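PDB 4OVJ: extracellular solute-binding protein family 1 from Alicyclobacillus acidocaldarius subsp. acidocaldarius, which probably captures a solute outside the cell and hands it to an ABC-type transporter for uptake, as other extracellular solute-binding proteins of this family do. Local coordinates for residues Val25-Gly30 against Thr304-Gln309; Gly63-Tyr68 against Gln86-Tyr91; Leu101-Gly106 against Gly128-Pro133; Pro294-Ser299 against Leu329-Pro334. All coordinates share one frame; numbering follows the deposited sequence. Where two conformers were deposited one is given.

Contact 1. Residues Val25-Gly30 against Thr304-Gln309; sequences VTLTFG and TKYPQQ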
loop_
_atom_site.group_PDB
_atom_site.type_symbol
_atom_site.label_atom_id
_atom_site.label_comp_id
_atom_site.label_asym_id
_atom_site.label_seq_id
_atom_site.Cartn_x
_atom_site.Cartn_y
_atom_site.Cartn_z
ATOM N N VAL A 25 -2.956 26.519 -23.818
ATOM C CA VAL A 25 -3.562 25.240 -24.197
ATOM C C VAL A 25 -4.445 24.774 -23.064
ATOM O O VAL A 25 -4.325 25.260 -21.940
ATOM C CB VAL A 25 -2.504 24.141 -24.504
ATOM C CG1 VAL A 25 -1.504 24.615 -25.552
ATOM C CG2 VAL A 25 -1.797 23.672 -23.245
ATOM N N THR A 26 -5.324 23.828 -23.372
ATOM C CA THR A 26 -6.167 23.168 -22.392
ATOM C C THR A 26 -5.885 21.667 -22.369
ATOM O O THR A 26 -5.841 21.011 -23.423
ATOM C CB THR A 26 -7.650 23.387 -22.708
ATOM O OG1 THR A 26 -7.930 24.784 -22.668
ATOM C CG2 THR A 26 -8.552 22.655 -21.706
ATOM N N LEU A 27 -5.695 21.142 -21.161
ATOM C CA LEU A 27 -5.551 19.709 -20.921
ATOM C C LEU A 27 -6.796 19.202 -20.237
ATOM O O LEU A 27 -7.264 19.826 -19.283
ATOM C CB LEU A 27 -4.382 19.422 -19.979
ATOM C CG LEU A 27 -3.002 19.894 -20.415
ATOM C CD1 LEU A 27 -2.012 19.798 -19.267
ATOM C CD2 LEU A 27 -2.519 19.059 -21.583
ATOM N N THR A 28 -7.316 18.063 -20.684
ATOM C CA THR A 28 -8.381 17.367 -19.944
ATOM C C THR A 28 -7.754 16.383 -18.949
ATOM O O THR A 28 -6.700 15.818 -19.214
ATOM C CB THR A 28 -9.311 16.603 -20.898
ATOM O OG1 THR A 28 -8.519 15.847 -21.812
ATOM C CG2 THR A 28 -10.194 17.583 -21.659
ATOM N N PHE A 29 -8.409 16.197 -17.807
ATOM C CA PHE A 29 -7.865 15.442 -16.685
ATOM C C PHE A 29 -8.965 14.597 -16.073
ATOM O O PHE A 29 -9.860 15.123 -15.411
ATOM C CB PHE A 29 -7.296 16.412 -15.655
ATOM C CG PHE A 29 -6.836 15.778 -14.353
ATOM C CD1 PHE A 29 -6.328 14.491 -14.295
ATOM C CD2 PHE A 29 -6.847 16.533 -13.187
ATOM C CE1 PHE A 29 -5.869 13.952 -13.102
ATOM C CE2 PHE A 29 -6.402 16.000 -11.999
ATOM C CZ PHE A 29 -5.903 14.713 -11.951
ATOM N N GLY A 30 -8.893 13.288 -16.320
ATOM C CA GLY A 30 -9.851 12.338 -15.783
ATOM C C GLY A 30 -9.344 11.720 -14.486
ATOM O O GLY A 30 -8.179 11.374 -14.368
ATOM N N THR A 304 -1.959 12.555 -26.812
ATOM C CA THR A 304 -2.193 13.926 -26.413
ATOM C C THR A 304 -1.504 14.883 -27.395
ATOM O O THR A 304 -0.390 14.634 -27.850
ATOM C CB THR A 304 -1.730 14.234 -24.975
ATOM O OG1 THR A 304 -2.026 15.599 -24.692
ATOM C CG2 THR A 304 -0.230 14.028 -24.780
ATOM N N LYS A 305 -2.187 15.972 -27.720
ATOM C CA LYS A 305 -1.599 17.019 -28.544
ATOM C C LYS A 305 -0.572 17.857 -27.786
ATOM O O LYS A 305 0.210 18.580 -28.410
ATOM C CB LYS A 305 -2.702 17.927 -29.093
ATOM C CG LYS A 305 -3.640 17.176 -30.019
ATOM C CD LYS A 305 -4.788 18.032 -30.512
ATOM C CE LYS A 305 -5.704 17.213 -31.407
ATOM N NZ LYS A 305 -7.034 17.866 -31.539
ATOM N N TYR A 306 -0.565 17.740 -26.456
ATOM C CA TYR A 306 0.214 18.624 -25.587
ATOM C C TYR A 306 1.071 17.855 -24.586
ATOM O O TYR A 306 0.958 18.064 -23.370
ATOM C CB TYR A 306 -0.744 19.551 -24.846
ATOM C CG TYR A 306 -1.703 20.255 -25.766
ATOM C CD1 TYR A 306 -1.233 21.078 -26.785
ATOM C CD2 TYR A 306 -3.078 20.076 -25.637
ATOM C CE1 TYR A 306 -2.111 21.728 -27.636
ATOM C CE2 TYR A 306 -3.963 20.716 -26.483
ATOM C CZ TYR A 306 -3.471 21.535 -27.480
ATOM O OH TYR A 306 -4.348 22.164 -28.308
ATOM N N PRO A 307 1.961 16.990 -25.087
ATOM C CA PRO A 307 2.752 16.198 -24.148
ATOM C C PRO A 307 3.647 17.011 -23.202
ATOM O O PRO A 307 3.810 16.610 -22.053
ATOM C CB PRO A 307 3.570 15.274 -25.056
ATOM C CG PRO A 307 3.642 15.982 -26.368
ATOM C CD PRO A 307 2.342 16.723 -26.494
ATOM N N GLN A 308 4.201 18.131 -23.658
ATOM C CA GLN A 308 5.062 18.938 -22.800
ATOM C C GLN A 308 4.273 19.530 -21.633
ATOM O O GLN A 308 4.716 19.483 -20.484
ATOM C CB GLN A 308 5.757 20.033 -23.609
ATOM C CG GLN A 308 6.558 19.483 -24.784
ATOM C CD GLN A 308 6.988 20.560 -25.760
ATOM O OE1 GLN A 308 7.863 21.373 -25.460
ATOM N NE2 GLN A 308 6.377 20.570 -26.939
ATOM N N GLN A 309 3.091 20.062 -21.921
ATOM C CA GLN A 309 2.241 20.634 -20.870
ATOM C C GLN A 309 1.680 19.524 -19.964
ATOM O O GLN A 309 1.534 19.715 -18.761
ATOM C CB GLN A 309 1.125 21.467 -21.474
ATOM C CG GLN A 309 1.595 22.740 -22.172
ATOM C CD GLN A 309 1.898 22.562 -23.652
ATOM O OE1 GLN A 309 2.076 21.446 -24.152
ATOM N NE2 GLN A 309 1.929 23.681 -24.374
HETATM O O HOH W 1 -5.898 23.747 -26.250
#
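V25 sits over one face of the Y306 ring: its CB is 3.9 Å from the ring centroid and only 6° off the ring normal, a CH-pi contact. The two side chains run past each other in opposite senses, and V25 CG1 slips toward the rim, 3.6 Å from Y306 CE1. The other face of the ring carries the CB of K305, so the phenol is sandwiched between two aliphatic carbons. The second branch of V25 turns elsewhere; CG2 meets Q309 CG at 3.7 Å, the two side chains crossing at about a right angle. L27 packs at the base of the Y306 side chain, its CD2 3.7 Å from Y306 CB, and its CD1 rests against the backbone O of Q309. This is the first strand of a lobe of the solute-binding-protein fold, flanked in its sheet by the parallel strands 55-61 and 84-87, being met by the start of helix 307-319. Y306 occupies the N-cap position of that helix, and its backbone N donates to T304 OG1 (3.1 Å), an ST turn whose hydroxyl is also bonded to D83. With CG of Y306 anti to its carbonyl carbon (chi1 -51°), the ring turns its face to V25 and carries OH to a water, 3.0 Å away. That water accepts from the backbone N of T26 at 2.9 Å. A serine in place of Y306 would probably leave V25 without the ring it packs on and the water without its phenol partner. T26 adds its carbonyl O, set obliquely to the ring, 3.6 Å from Y306 CE2.

Contact 2. Residues Gly63-Tyr68 against Gln86-Tyr91; sequences GPFNQY and QMDYEY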
loop_
_atom_site.group_PDB
_atom_site.type_symbol
_atom_site.label_atom_id
_atom_site.label_comp_id
_atom_site.label_asym_id
_atom_site.label_seq_id
_atom_site.Cartn_x
_atom_site.Cartn_y
_atom_site.Cartn_z
ATOM N N GLY A 63 -16.497 10.011 -11.022
ATOM C CA GLY A 63 -17.192 9.364 -9.905
ATOM C C GLY A 63 -16.343 8.283 -9.256
ATOM O O GLY A 63 -15.125 8.301 -9.358
ATOM N N PRO A 64 -16.981 7.316 -8.595
ATOM C CA PRO A 64 -16.230 6.230 -7.974
ATOM C C PRO A 64 -15.482 5.347 -8.990
ATOM O O PRO A 64 -15.790 5.355 -10.189
ATOM C CB PRO A 64 -17.312 5.409 -7.260
ATOM C CG PRO A 64 -18.495 6.299 -7.156
ATOM C CD PRO A 64 -18.430 7.196 -8.355
ATOM N N PHE A 65 -14.527 4.592 -8.467
ATOM C CA PHE A 65 -13.624 3.716 -9.226
ATOM C C PHE A 65 -14.289 2.975 -10.387
ATOM O O PHE A 65 -13.895 3.138 -11.532
ATOM C CB PHE A 65 -12.966 2.729 -8.242
ATOM C CG PHE A 65 -11.916 1.828 -8.851
ATOM C CD1 PHE A 65 -12.262 0.612 -9.402
ATOM C CD2 PHE A 65 -10.572 2.181 -8.804
ATOM C CE1 PHE A 65 -11.289 -0.219 -9.940
ATOM C CE2 PHE A 65 -9.593 1.349 -9.328
ATOM C CZ PHE A 65 -9.954 0.150 -9.902
ATOM N N ASN A 66 -15.297 2.160 -10.095
ATOM C CA ASN A 66 -15.885 1.324 -11.135
ATOM C C ASN A 66 -16.579 2.151 -12.215
ATOM O O ASN A 66 -16.470 1.852 -13.409
ATOM C CB ASN A 66 -16.858 0.316 -10.525
ATOM C CG ASN A 66 -16.155 -0.805 -9.784
ATOM O OD1 ASN A 66 -15.062 -1.228 -10.156
ATOM N ND2 ASN A 66 -16.797 -1.312 -8.739
ATOM N N GLN A 67 -17.272 3.205 -11.798
ATOM C CA GLN A 67 -17.957 4.083 -12.745
ATOM C C GLN A 67 -16.948 4.738 -13.672
ATOM O O GLN A 67 -17.133 4.777 -14.890
ATOM C CB GLN A 67 -18.745 5.160 -12.011
ATOM C CG GLN A 67 -19.577 6.033 -12.935
ATOM C CD GLN A 67 -20.324 7.115 -12.189
ATOM O OE1 GLN A 67 -20.395 8.258 -12.634
ATOM N NE2 GLN A 67 -20.890 6.758 -11.047
ATOM N N TYR A 68 -15.869 5.237 -13.081
ATOM C CA TYR A 68 -14.795 5.884 -13.836
ATOM C C TYR A 68 -14.203 4.954 -14.880
ATOM O O TYR A 68 -14.133 5.309 -16.055
ATOM C CB TYR A 68 -13.704 6.354 -12.898
ATOM C CG TYR A 68 -12.438 6.823 -13.564
ATOM C CD1 TYR A 68 -12.351 8.084 -14.138
ATOM C CD2 TYR A 68 -11.304 6.017 -13.578
ATOM C CE1 TYR A 68 -11.176 8.519 -14.732
ATOM C CE2 TYR A 68 -10.123 6.452 -14.140
ATOM C CZ TYR A 68 -10.069 7.707 -14.726
ATOM O OH TYR A 68 -8.899 8.157 -15.259
ATOM N N GLN A 86 -5.967 9.471 -14.329
ATOM C CA GLN A 86 -5.653 8.726 -13.125
ATOM C C GLN A 86 -5.812 7.237 -13.491
ATOM O O GLN A 86 -6.754 6.855 -14.192
ATOM C CB GLN A 86 -6.551 9.145 -11.974
ATOM C CG GLN A 86 -6.060 8.760 -10.597
ATOM C CD GLN A 86 -6.921 9.429 -9.553
ATOM O OE1 GLN A 86 -6.732 10.596 -9.217
ATOM N NE2 GLN A 86 -7.903 8.721 -9.085
HETATM N N MSE A 87 -4.851 6.422 -13.074
HETATM C CA MSE A 87 -4.772 5.027 -13.491
HETATM C C MSE A 87 -4.574 4.167 -12.274
HETATM O O MSE A 87 -4.047 4.617 -11.258
HETATM C CB MSE A 87 -3.635 4.921 -14.501
HETATM C CG MSE A 87 -3.372 3.535 -15.091
HETATM SE SE MSE A 87 -4.916 2.799 -16.059
HETATM C CE MSE A 87 -5.580 4.335 -17.090
ATOM N N ASP A 88 -5.020 2.922 -12.379
ATOM C CA ASP A 88 -4.893 1.954 -11.310
ATOM C C ASP A 88 -4.003 0.783 -11.737
ATOM O O ASP A 88 -3.953 0.403 -12.915
ATOM C CB ASP A 88 -6.245 1.406 -10.892
ATOM C CG ASP A 88 -6.152 0.561 -9.616
ATOM O OD1 ASP A 88 -5.977 1.144 -8.517
ATOM O OD2 ASP A 88 -6.242 -0.686 -9.713
ATOM N N TYR A 89 -3.317 0.206 -10.759
ATOM C CA TYR A 89 -2.434 -0.943 -10.985
ATOM C C TYR A 89 -3.128 -2.098 -11.708
ATOM O O TYR A 89 -2.508 -2.773 -12.537
ATOM C CB TYR A 89 -1.851 -1.411 -9.645
ATOM C CG TYR A 89 -0.641 -2.313 -9.741
ATOM C CD1 TYR A 89 0.433 -2.001 -10.572
ATOM C CD2 TYR A 89 -0.563 -3.470 -8.978
ATOM C CE1 TYR A 89 1.544 -2.826 -10.653
ATOM C CE2 TYR A 89 0.540 -4.301 -9.042
ATOM C CZ TYR A 89 1.594 -3.981 -9.888
ATOM O OH TYR A 89 2.686 -4.812 -9.958
ATOM N N GLU A 90 -4.404 -2.316 -11.407
ATOM C CA GLU A 90 -5.204 -3.375 -12.040
ATOM C C GLU A 90 -5.342 -3.223 -13.570
ATOM O O GLU A 90 -5.445 -4.226 -14.297
ATOM C CB GLU A 90 -6.606 -3.410 -11.403
ATOM C CG GLU A 90 -7.570 -4.396 -12.060
ATOM C CD GLU A 90 -8.896 -4.548 -11.333
ATOM O OE1 GLU A 90 -9.173 -3.782 -10.377
ATOM O OE2 GLU A 90 -9.673 -5.443 -11.737
ATOM N N TYR A 91 -5.378 -1.985 -14.045
ATOM C CA TYR A 91 -5.707 -1.699 -15.437
ATOM C C TYR A 91 -4.568 -1.165 -16.296
ATOM O O TYR A 91 -4.698 -1.074 -17.526
ATOM C CB TYR A 91 -6.854 -0.702 -15.472
ATOM C CG TYR A 91 -8.168 -1.268 -14.968
ATOM C CD1 TYR A 91 -8.748 -2.375 -15.569
ATOM C CD2 TYR A 91 -8.819 -0.698 -13.895
ATOM C CE1 TYR A 91 -9.948 -2.891 -15.107
ATOM C CE2 TYR A 91 -10.019 -1.193 -13.433
ATOM C CZ TYR A 91 -10.579 -2.286 -14.034
ATOM O OH TYR A 91 -11.771 -2.765 -13.559
HETATM O O HOH W 2 -13.499 -1.103 -12.448
#
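Y68 and Q86 make the direct hydrogen bond here: the phenol OH of Y68 donates to the backbone O of Q86 at 2.7 Å. The donor lies in the carbonyl plane on a lone pair, with a C=O...O angle of 132°. The side-chain amide of Q86 is occupied elsewhere, its OE1 by R331 and its NE2 by the carbonyl of W32. A water link from N66 OD1 to the Y91 hydroxyl is doubtful, since N66 has two conformers.

Ring contacts centre on F65, whose CG is anti to the backbone N (chi1 -175°), sending the ring out from the first turn of helix 65-77. That helix is the crossover of a beta-alpha-beta unit, joining strands 55-61 and 84-87, which lie on either side of strand 25-31 and parallel to it. The edge of F65 faces the carboxylate of D88, CE2 standing 3.5 Å from D88 CG, and the two planes are close to perpendicular, 89° apart. Y91 comes in obliquely, with its CE2 3.8 Å from F65 CZ. W32 and F69 extend this aromatic cluster.

Within 86-91 itself, D88 OD2 accepts from the backbone N of E90 at 3.0 Å, an Asx turn that helps to hold the carboxylate, the N-H coming from above its plane.

The chemistry suggests that the ring edge of F65 may be weakly favourable to the D88 carboxylate, while Y68 satisfies a buried carbonyl.

Contact 3. Residues Leu101-Gly106 against Gly128-Pro133; sequences LLNLKG and GLYGIP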
loop_
_atom_site.group_PDB
_atom_site.type_symbol
_atom_site.label_atom_id
_atom_site.label_comp_id
_atom_site.label_asym_id
_atom_site.label_seq_id
_atom_site.Cartn_x
_atom_site.Cartn_y
_atom_site.Cartn_z
ATOM N N LEU A 101 -1.319 4.795 -23.615
ATOM C CA LEU A 101 -0.558 5.548 -22.621
ATOM C C LEU A 101 0.811 5.964 -23.141
ATOM O O LEU A 101 1.549 5.161 -23.729
ATOM C CB LEU A 101 -0.399 4.723 -21.342
ATOM C CG LEU A 101 -1.692 4.223 -20.695
ATOM C CD1 LEU A 101 -1.408 3.482 -19.393
ATOM C CD2 LEU A 101 -2.647 5.372 -20.445
ATOM N N LEU A 102 1.149 7.225 -22.881
ATOM C CA LEU A 102 2.428 7.789 -23.252
ATOM C C LEU A 102 3.550 7.159 -22.441
ATOM O O LEU A 102 3.446 7.005 -21.227
ATOM C CB LEU A 102 2.423 9.299 -23.020
ATOM C CG LEU A 102 3.590 10.094 -23.576
ATOM C CD1 LEU A 102 3.562 10.087 -25.089
ATOM C CD2 LEU A 102 3.502 11.515 -23.058
ATOM N N ASN A 103 4.625 6.793 -23.119
ATOM C CA ASN A 103 5.824 6.312 -22.440
ATOM C C ASN A 103 6.532 7.503 -21.803
ATOM O O ASN A 103 7.003 8.412 -22.497
ATOM C CB ASN A 103 6.751 5.573 -23.414
ATOM C CG ASN A 103 7.907 4.875 -22.720
ATOM O OD1 ASN A 103 8.150 5.045 -21.530
ATOM N ND2 ASN A 103 8.640 4.094 -23.483
ATOM N N LEU A 104 6.576 7.492 -20.475
ATOM C CA LEU A 104 7.126 8.574 -19.675
ATOM C C LEU A 104 8.598 8.393 -19.354
ATOM O O LEU A 104 9.204 9.265 -18.722
ATOM C CB LEU A 104 6.327 8.706 -18.356
ATOM C CG LEU A 104 4.803 8.786 -18.493
ATOM C CD1 LEU A 104 4.147 8.820 -17.122
ATOM C CD2 LEU A 104 4.386 9.965 -19.356
ATOM N N LYS A 105 9.187 7.279 -19.781
ATOM C CA LYS A 105 10.591 7.009 -19.483
ATOM C C LYS A 105 11.446 8.130 -20.053
ATOM O O LYS A 105 11.342 8.476 -21.234
ATOM C CB LYS A 105 11.036 5.652 -20.040
ATOM C CG LYS A 105 12.470 5.260 -19.686
ATOM C CD LYS A 105 12.858 3.981 -20.426
ATOM C CE LYS A 105 14.359 3.751 -20.439
ATOM N NZ LYS A 105 14.825 3.194 -19.144
ATOM N N GLY A 106 12.258 8.721 -19.188
ATOM C CA GLY A 106 13.151 9.801 -19.586
ATOM C C GLY A 106 12.469 11.103 -19.979
ATOM O O GLY A 106 13.098 11.958 -20.616
ATOM N N GLY A 128 8.678 0.105 -20.854
ATOM C CA GLY A 128 8.208 1.491 -20.909
ATOM C C GLY A 128 7.602 1.862 -19.573
ATOM O O GLY A 128 7.106 0.983 -18.850
ATOM N N LEU A 129 7.635 3.152 -19.248
ATOM C CA LEU A 129 7.040 3.659 -18.007
ATOM C C LEU A 129 5.720 4.337 -18.357
ATOM O O LEU A 129 5.710 5.379 -18.991
ATOM C CB LEU A 129 7.990 4.650 -17.335
ATOM C CG LEU A 129 7.472 5.402 -16.113
ATOM C CD1 LEU A 129 7.159 4.447 -14.977
ATOM C CD2 LEU A 129 8.471 6.473 -15.685
ATOM N N TYR A 130 4.607 3.756 -17.934
ATOM C CA TYR A 130 3.295 4.233 -18.383
ATOM C C TYR A 130 2.434 4.913 -17.327
ATOM O O TYR A 130 1.353 5.417 -17.625
ATOM C CB TYR A 130 2.554 3.083 -19.059
ATOM C CG TYR A 130 3.288 2.653 -20.309
ATOM C CD1 TYR A 130 3.241 3.428 -21.461
ATOM C CD2 TYR A 130 4.046 1.491 -20.326
ATOM C CE1 TYR A 130 3.908 3.052 -22.606
ATOM C CE2 TYR A 130 4.724 1.104 -21.466
ATOM C CZ TYR A 130 4.652 1.886 -22.605
ATOM O OH TYR A 130 5.328 1.500 -23.730
ATOM N N GLY A 131 2.917 4.928 -16.102
ATOM C CA GLY A 131 2.253 5.639 -15.028
ATOM C C GLY A 131 3.247 5.895 -13.923
ATOM O O GLY A 131 4.166 5.118 -13.721
ATOM N N ILE A 132 3.051 6.991 -13.210
ATOM C CA ILE A 132 3.868 7.296 -12.047
ATOM C C ILE A 132 2.985 7.246 -10.789
ATOM O O ILE A 132 1.943 7.908 -10.728
ATOM C CB ILE A 132 4.570 8.644 -12.199
ATOM C CG1 ILE A 132 5.454 8.607 -13.471
ATOM C CG2 ILE A 132 5.414 8.918 -10.964
ATOM C CD1 ILE A 132 6.107 9.913 -13.820
ATOM N N PRO A 133 3.373 6.418 -9.803
ATOM C CA PRO A 133 2.575 6.341 -8.585
ATOM C C PRO A 133 2.430 7.710 -7.967
ATOM O O PRO A 133 3.391 8.490 -7.968
ATOM C CB PRO A 133 3.396 5.410 -7.686
ATOM C CG PRO A 133 4.123 4.535 -8.643
ATOM C CD PRO A 133 4.495 5.454 -9.768
HETATM O O HOH W 3 1.502 7.575 -19.362
#
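N103 and L129 join an Asx turn, in the loop that follows helix 92-98, to the beginning of the long strand 128-144. N103 OD1 takes two backbone N-H groups: L129 N at 3.0 Å across the contact, and K105 N within the turn. Each donor lies well out of the amide plane, one on each side. The tight part follows at once, where L104 N donates to L129 O at 2.7 Å in a nearly straight bond (172°). L104 then drives its side chain inward, CD1 meeting I132 CG1 at 3.9 Å, while its CB lies against L129 CD2. Y130 packs over the buried L101 end of the loop, with CG anti to its own carbonyl carbon (chi1 -64°). The edge of its ring receives L101 O, 3.3 Å from CD1, and its CE1 lies beside N103 CA. A glycine in place of Y130 would probably strip the cover from L101 CB and the N103 backbone.

Toward solvent the fit is looser. N103 and K105 are exposed, and K105 touches L129 CB with its backbone N and its own CB while the amine leads away. On the inner side of the turn, buried G128 closes in, its CA 3.6 Å from N103 OD1.

Contact 4. Residues Pro294-Ser299 against Leu329-Pro334; sequences PSQFWS and LVRGIP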
loop_
_atom_site.group_PDB
_atom_site.type_symbol
_atom_site.label_atom_id
_atom_site.label_comp_id
_atom_site.label_asym_id
_atom_site.label_seq_id
_atom_site.Cartn_x
_atom_site.Cartn_y
_atom_site.Cartn_z
ATOM N N PRO A 294 1.666 1.223 -4.562
ATOM C CA PRO A 294 1.218 2.461 -5.185
ATOM C C PRO A 294 -0.296 2.600 -5.066
ATOM O O PRO A 294 -1.041 1.687 -5.440
ATOM C CB PRO A 294 1.658 2.287 -6.637
ATOM C CG PRO A 294 1.562 0.817 -6.872
ATOM C CD PRO A 294 1.872 0.146 -5.558
ATOM N N SER A 295 -0.768 3.715 -4.526
ATOM C CA SER A 295 -2.203 3.874 -4.339
ATOM C C SER A 295 -2.906 3.958 -5.690
ATOM O O SER A 295 -3.959 3.362 -5.905
ATOM C CB SER A 295 -2.487 5.139 -3.546
ATOM O OG SER A 295 -1.809 5.073 -2.307
ATOM N N GLN A 296 -2.312 4.746 -6.566
ATOM C CA GLN A 296 -2.841 5.048 -7.890
ATOM C C GLN A 296 -1.679 5.598 -8.684
ATOM O O GLN A 296 -0.583 5.730 -8.156
ATOM C CB GLN A 296 -3.952 6.110 -7.875
ATOM C CG GLN A 296 -4.815 6.229 -6.646
ATOM C CD GLN A 296 -5.704 7.445 -6.697
ATOM O OE1 GLN A 296 -5.306 8.506 -7.217
ATOM N NE2 GLN A 296 -6.901 7.318 -6.162
ATOM N N PHE A 297 -1.920 5.922 -9.944
ATOM C CA PHE A 297 -0.907 6.440 -10.850
ATOM C C PHE A 297 -1.445 7.633 -11.619
ATOM O O PHE A 297 -2.643 7.714 -11.887
ATOM C CB PHE A 297 -0.517 5.410 -11.920
ATOM C CG PHE A 297 0.107 4.167 -11.394
ATOM C CD1 PHE A 297 -0.679 3.156 -10.868
ATOM C CD2 PHE A 297 1.484 3.969 -11.480
ATOM C CE1 PHE A 297 -0.107 2.002 -10.368
ATOM C CE2 PHE A 297 2.053 2.801 -11.003
ATOM C CZ PHE A 297 1.257 1.825 -10.432
ATOM N N TRP A 298 -0.539 8.524 -12.021
ATOM C CA TRP A 298 -0.816 9.497 -13.066
ATOM C C TRP A 298 -0.281 8.939 -14.383
ATOM O O TRP A 298 0.874 8.535 -14.459
ATOM C CB TRP A 298 -0.132 10.836 -12.811
ATOM C CG TRP A 298 -0.407 11.474 -11.501
ATOM C CD1 TRP A 298 0.532 11.916 -10.622
ATOM C CD2 TRP A 298 -1.680 11.755 -10.905
ATOM N NE1 TRP A 298 -0.068 12.464 -9.523
ATOM C CE2 TRP A 298 -1.427 12.376 -9.665
ATOM C CE3 TRP A 298 -3.008 11.541 -11.292
ATOM C CZ2 TRP A 298 -2.448 12.772 -8.813
ATOM C CZ3 TRP A 298 -4.019 11.949 -10.446
ATOM C CH2 TRP A 298 -3.733 12.559 -9.227
ATOM N N SER A 299 -1.127 8.958 -15.412
ATOM C CA SER A 299 -0.746 8.547 -16.751
ATOM C C SER A 299 -1.160 9.647 -17.743
ATOM O O SER A 299 -2.042 10.468 -17.464
ATOM C CB SER A 299 -1.430 7.228 -17.110
ATOM O OG SER A 299 -0.962 6.127 -16.331
ATOM N N LEU A 329 -3.003 13.782 2.523
ATOM C CA LEU A 329 -2.724 12.364 2.718
ATOM C C LEU A 329 -3.910 11.507 2.280
ATOM O O LEU A 329 -3.963 10.318 2.555
ATOM C CB LEU A 329 -2.373 12.082 4.182
ATOM C CG LEU A 329 -0.910 12.315 4.549
ATOM C CD1 LEU A 329 -0.659 13.776 4.839
ATOM C CD2 LEU A 329 -0.527 11.465 5.755
ATOM N N VAL A 330 -4.827 12.112 1.534
ATOM C CA VAL A 330 -6.073 11.481 1.177
ATOM C C VAL A 330 -5.848 10.160 0.407
ATOM O O VAL A 330 -6.452 9.139 0.723
ATOM C CB VAL A 330 -6.960 12.493 0.378
ATOM C CG1 VAL A 330 -8.248 11.846 -0.082
ATOM C CG2 VAL A 330 -7.252 13.739 1.223
ATOM N N ARG A 331 -4.946 10.176 -0.569
ATOM C CA ARG A 331 -4.636 8.976 -1.371
ATOM C C ARG A 331 -3.552 8.079 -0.767
ATOM O O ARG A 331 -3.312 6.966 -1.244
ATOM C CB ARG A 331 -4.178 9.404 -2.754
ATOM C CG ARG A 331 -5.270 10.003 -3.615
ATOM C CD ARG A 331 -4.631 10.566 -4.868
ATOM N NE ARG A 331 -5.585 10.885 -5.929
ATOM C CZ ARG A 331 -6.308 12.004 -6.012
ATOM N NH1 ARG A 331 -6.234 12.954 -5.088
ATOM N NH2 ARG A 331 -7.117 12.176 -7.042
ATOM N N GLY A 332 -2.889 8.575 0.263
ATOM C CA GLY A 332 -1.753 7.906 0.863
ATOM C C GLY A 332 -0.623 8.881 1.143
ATOM O O GLY A 332 -0.802 10.100 1.113
ATOM N N ILE A 333 0.551 8.328 1.421
ATOM C CA ILE A 333 1.737 9.124 1.690
ATOM C C ILE A 333 2.266 9.705 0.379
ATOM O O ILE A 333 2.339 8.992 -0.619
ATOM C CB ILE A 333 2.821 8.261 2.341
ATOM C CG1 ILE A 333 2.301 7.736 3.674
ATOM C CG2 ILE A 333 4.094 9.065 2.553
ATOM C CD1 ILE A 333 1.672 8.834 4.496
ATOM N N PRO A 334 2.643 10.994 0.368
ATOM C CA PRO A 334 3.158 11.574 -0.865
ATOM C C PRO A 334 4.338 10.811 -1.438
ATOM O O PRO A 334 5.236 10.380 -0.705
ATOM C CB PRO A 334 3.593 12.973 -0.445
ATOM C CG PRO A 334 2.693 13.302 0.692
ATOM C CD PRO A 334 2.487 12.010 1.421
#
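Q296 OE1 is gripped by two donors, R331 NE at 2.7 Å and the side-chain amide N of N134. Q296 belongs to strand 293-300 of the mixed sheet of this solute-binding-protein fold, a strand interrupted near here; R331 comes from the loop between helix 321-327 and the short strand 333-334. R331 NE comes from 40° above the amide plane of Q296, whereas OE1 lies almost in the plane of the guanidinium; the two flat groups stand nearly perpendicular, 87° apart. The chain of R331 is extended from CG to NE (chi3 166°), which carries the guanidinium past Q296 as far as W298. There the indole presents its edge: CH2 sits 3.8 Å above the guanidinium plane of R331, offset toward the rim, over one face. R331 NH2 is bonded further to Q86 OE1 and T41 OG1, so several neighbours fix the rotation of the group, and its charge probably polarises the amides of Q296 and Q86.

The backbone of R331 is held as well. S295 OG donates to R331 O at 2.6 Å, tilted somewhat from the carbonyl plane, and S295 CB comes within 3.1 Å of that oxygen. The loop then turns through G332, whose backbone angles would press a CB against the preceding carbonyl O; a CB there would also lie 2.9 Å from S295 OG, and as it is G332 CA stays 4.3 Å from that hydroxyl.

All four contacts reach one mixed sheet, which holds the early strands 25-31, 55-61 and 84-87 together with the later strands 128-144, 293-300 and 333-334. Along the chain, contacts 2 and 3 are nested in the loop closed by contact 1, whereas contacts 1 and 4 cross. Contacts 2 and 4 have the nearest centres, about 12 Å apart, and share neighbouring strands 84-87 and 293-300; M87 O meets F297 N there. Strand 128-144 of contact 3 pairs antiparallel with strands 293-300 and 333-334 of contact 4, the centres about 16 Å apart. Contacts 1 and 4 are about 21 Å apart but touch where F29 meets W298. Chain parts distant in sequence are thus tied into one sheet, whose long strand 128-144 probably runs between the two lobes.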